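Local coordinates for nucleoporin NUP170 (Chaetomium thermophilum, PDB 5HAX), which probably serves as a scaffold nucleoporin that helps build the inner ring of the nuclear pore complex, at residues A[252-257]-A[262-267]. Numbering follows the deposited sequence.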
ATOM      1  N   ARG A 252       4.045  20.686 -13.356  1.00 34.46           N
ATOM      2  CA  ARG A 252       5.481  20.858 -13.511  1.00 34.46           C
ATOM      3  C   ARG A 252       6.205  19.670 -12.892  1.00 40.49           C
ATOM      4  O   ARG A 252       5.847  19.218 -11.800  1.00 36.23           O
ATOM      5  CB  ARG A 252       5.949  22.162 -12.859  1.00 34.07           C
ATOM      6  CG  ARG A 252       5.432  23.415 -13.556  1.00 39.43           C
ATOM      7  CD  ARG A 252       5.818  24.678 -12.800  1.00 41.68           C
ATOM      8  NE  ARG A 252       5.537  25.891 -13.567  1.00 41.65           N
ATOM      9  CZ  ARG A 252       4.359  26.511 -13.600  1.00 48.30           C
ATOM     10  NH1 ARG A 252       3.326  26.035 -12.917  1.00 40.90           N
ATOM     11  NH2 ARG A 252       4.212  27.611 -14.327  1.00 48.95           N
ATOM     12  N   THR A 253       7.211  19.160 -13.601  1.00 38.88           N
ATOM     13  CA  THR A 253       8.016  18.030 -13.151  1.00 44.59           C
ATOM     14  C   THR A 253       9.443  18.503 -12.913  1.00 44.82           C
ATOM     15  O   THR A 253      10.033  19.162 -13.775  1.00 40.93           O
ATOM     16  CB  THR A 253       8.007  16.893 -14.178  1.00 43.32           C
ATOM     17  OG1 THR A 253       6.657  16.497 -14.447  1.00 43.39           O
ATOM     18  CG2 THR A 253       8.801  15.684 -13.668  1.00 42.58           C
ATOM     19  N   TYR A 254       9.986  18.165 -11.746  1.00 39.99           N
ATOM     20  CA  TYR A 254      11.351  18.503 -11.366  1.00 41.33           C
ATOM     21  C   TYR A 254      12.117  17.220 -11.079  1.00 43.50           C
ATOM     22  O   TYR A 254      11.557  16.266 -10.529  1.00 45.43           O
ATOM     23  CB  TYR A 254      11.377  19.410 -10.129  1.00 39.99           C
ATOM     24  CG  TYR A 254      10.629  20.713 -10.288  1.00 46.38           C
ATOM     25  CD1 TYR A 254       9.246  20.758 -10.198  1.00 42.46           C
ATOM     26  CD2 TYR A 254      11.308  21.901 -10.515  1.00 45.80           C
ATOM     27  CE1 TYR A 254       8.557  21.948 -10.339  1.00 44.03           C
ATOM     28  CE2 TYR A 254      10.630  23.099 -10.656  1.00 43.80           C
ATOM     29  CZ  TYR A 254       9.255  23.117 -10.566  1.00 42.10           C
ATOM     30  OH  TYR A 254       8.573  24.303 -10.705  1.00 43.85           O
ATOM     31  N   HIS A 255      13.396  17.199 -11.447  1.00 43.86           N
ATOM     32  CA  HIS A 255      14.252  16.034 -11.257  1.00 42.64           C
ATOM     33  C   HIS A 255      15.375  16.383 -10.292  1.00 45.51           C
ATOM     34  O   HIS A 255      15.992  17.447 -10.409  1.00 43.13           O
ATOM     35  CB  HIS A 255      14.831  15.550 -12.588  1.00 49.83           C
ATOM     36  CG  HIS A 255      15.753  14.378 -12.452  1.00 52.08           C
ATOM     37  ND1 HIS A 255      17.105  14.461 -12.704  1.00 57.97           N
ATOM     38  CD2 HIS A 255      15.516  13.096 -12.082  1.00 52.62           C
ATOM     39  CE1 HIS A 255      17.661  13.280 -12.500  1.00 55.32           C
ATOM     40  NE2 HIS A 255      16.720  12.435 -12.121  1.00 54.56           N
ATOM     41  N   MET A 256      15.633  15.484  -9.342  1.00 47.94           N
ATOM     42  CA  MET A 256      16.710  15.657  -8.369  1.00 50.57           C
ATOM     43  C   MET A 256      17.966  14.992  -8.927  1.00 54.45           C
ATOM     44  O   MET A 256      18.291  13.842  -8.627  1.00 56.52           O
ATOM     45  CB  MET A 256      16.308  15.076  -7.019  1.00 50.43           C
ATOM     46  CG  MET A 256      15.125  15.782  -6.380  1.00 51.16           C
ATOM     47  SD  MET A 256      14.487  14.906  -4.940  1.00 53.23           S
ATOM     48  CE  MET A 256      12.761  14.746  -5.387  1.00 50.81           C
ATOM     49  N   GLU A 257      18.681  15.743  -9.766  1.00 63.86           N
ATOM     50  CA  GLU A 257      19.900  15.235 -10.384  1.00 68.11           C
ATOM     51  C   GLU A 257      21.048  15.095  -9.393  1.00 68.00           C
ATOM     52  O   GLU A 257      22.093  14.548  -9.758  1.00 76.78           O
ATOM     53  CB  GLU A 257      20.326  16.145 -11.540  1.00 66.70           C
ATOM     54  CG  GLU A 257      20.516  17.606 -11.160  1.00 76.79           C
ATOM     55  CD  GLU A 257      21.022  18.447 -12.314  1.00 84.26           C
ATOM     56  OE1 GLU A 257      21.250  17.886 -13.408  1.00 86.64           O
ATOM     57  OE2 GLU A 257      21.193  19.671 -12.128  1.00 88.53           O
ATOM     58  N   LEU A 262      17.906  20.585  -7.936  1.00 48.05           N
ATOM     59  CA  LEU A 262      16.538  20.373  -8.397  1.00 50.75           C
ATOM     60  C   LEU A 262      16.383  21.115  -9.715  1.00 49.52           C
ATOM     61  O   LEU A 262      16.563  22.335  -9.760  1.00 51.67           O
ATOM     62  CB  LEU A 262      15.514  20.873  -7.371  1.00 50.99           C
ATOM     63  CG  LEU A 262      14.048  20.569  -7.690  1.00 55.01           C
ATOM     64  CD1 LEU A 262      13.759  19.089  -7.483  1.00 48.02           C
ATOM     65  CD2 LEU A 262      13.109  21.431  -6.851  1.00 45.90           C
ATOM     66  N   THR A 263      16.057  20.386 -10.781  1.00 48.25           N
ATOM     67  CA  THR A 263      15.971  20.942 -12.126  1.00 53.33           C
ATOM     68  C   THR A 263      14.578  20.717 -12.690  1.00 47.98           C
ATOM     69  O   THR A 263      14.089  19.583 -12.707  1.00 45.29           O
ATOM     70  CB  THR A 263      17.014  20.302 -13.050  1.00 53.69           C
ATOM     71  OG1 THR A 263      18.319  20.434 -12.472  1.00 59.73           O
ATOM     72  CG2 THR A 263      16.997  20.966 -14.422  1.00 60.73           C
ATOM     73  N   LYS A 264      13.947  21.792 -13.160  1.00 44.47           N
ATOM     74  CA  LYS A 264      12.680  21.660 -13.867  1.00 48.95           C
ATOM     75  C   LYS A 264      12.932  21.040 -15.235  1.00 45.12           C
ATOM     76  O   LYS A 264      13.768  21.528 -16.002  1.00 50.76           O
ATOM     77  CB  LYS A 264      11.998  23.019 -14.022  1.00 50.53           C
ATOM     78  CG  LYS A 264      10.492  22.924 -14.283  1.00 49.63           C
ATOM     79  CD  LYS A 264       9.981  24.016 -15.221  1.00 53.13           C
ATOM     80  CE  LYS A 264      10.297  25.412 -14.713  1.00 56.85           C
ATOM     81  NZ  LYS A 264       9.710  26.459 -15.595  1.00 62.48           N
ATOM     82  N   VAL A 265      12.214  19.960 -15.535  1.00 43.90           N
ATOM     83  CA  VAL A 265      12.433  19.210 -16.764  1.00 43.49           C
ATOM     84  C   VAL A 265      11.186  19.107 -17.633  1.00 47.66           C
ATOM     85  O   VAL A 265      11.315  18.837 -18.839  1.00 46.83           O
ATOM     86  CB  VAL A 265      12.979  17.799 -16.458  1.00 56.48           C
ATOM     87  CG1 VAL A 265      14.409  17.884 -15.939  1.00 49.90           C
ATOM     88  CG2 VAL A 265      12.084  17.077 -15.458  1.00 46.61           C
ATOM     89  N   ILE A 266       9.989  19.300 -17.086  1.00 46.93           N
ATOM     90  CA  ILE A 266       8.760  19.291 -17.873  1.00 47.23           C
ATOM     91  C   ILE A 266       7.821  20.349 -17.316  1.00 48.55           C
ATOM     92  O   ILE A 266       7.744  20.552 -16.099  1.00 43.22           O
ATOM     93  CB  ILE A 266       8.065  17.910 -17.863  1.00 45.57           C
ATOM     94  CG1 ILE A 266       9.058  16.795 -18.203  1.00 50.58           C
ATOM     95  CG2 ILE A 266       6.896  17.905 -18.849  1.00 43.15           C
ATOM     96  CD1 ILE A 266       8.477  15.400 -18.076  1.00 48.58           C
ATOM     97  N   GLU A 267       7.112  21.025 -18.217  1.00 43.14           N
ATOM     98  CA  GLU A 267       6.043  21.953 -17.855  1.00 48.01           C
ATOM     99  C   GLU A 267       4.910  21.726 -18.845  1.00 46.20           C
ATOM    100  O   GLU A 267       5.072  21.983 -20.041  1.00 46.98           O
ATOM    101  CB  GLU A 267       6.529  23.402 -17.886  1.00 47.57           C
ATOM    102  CG  GLU A 267       5.482  24.413 -17.448  1.00 46.82           C
ATOM    103  CD  GLU A 267       6.057  25.809 -17.250  1.00 49.47           C
ATOM    104  OE1 GLU A 267       6.950  25.977 -16.392  1.00 55.50           O
ATOM    105  OE2 GLU A 267       5.616  26.741 -17.954  1.00 61.96           O
TER
HETATM  106  O   HOH W   1       7.314  28.888 -15.144  1.00 76.56           O
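On the face shared by R252, Y254, K264 and E267, one carboxylate oxygen draws in two cations. K264 NZ lies 2.9 Å from E267 OE1 and meets it nearly end-on to the carboxylate bond. R252 NE adds a salt bridge to E267 OE1 at 3.2 Å, its hydrogen bond weak and bent, with guanidinium and carboxylate planes 62° apart. A water donates to E267 OE1 as well, and this gathering probably favours the ionised carboxylate. K264 arrives there over Y254: its CG rests above one ring face, towards the rim, in a CH-pi contact 4.0 Å from the centroid, and a turn about its CG-CD bond (chi3 -57°) then brings the amine to E267. At the root of the ring, L262 CD1 packs on Y254 CB at 3.6 Å. The two strands form the outer hairpin of a four-stranded antiparallel propeller blade, and its pairing is interrupted by a classic beta bulge. Here T253 O accepts from V265 N at 2.9 Å in a nearly straight bond (175°) and, more weakly, from I266 N, which shifts the register by one residue. Beyond the bulge, H255 and T263 exchange two backbone bonds. R252 also bridges to E228 through NH2, so an alanine here would probably leave E228 without this mate and E267 with K264 as its remaining cation in the network. Behind the hairpin, T253 and I266 both touch M342 of strand 341-348.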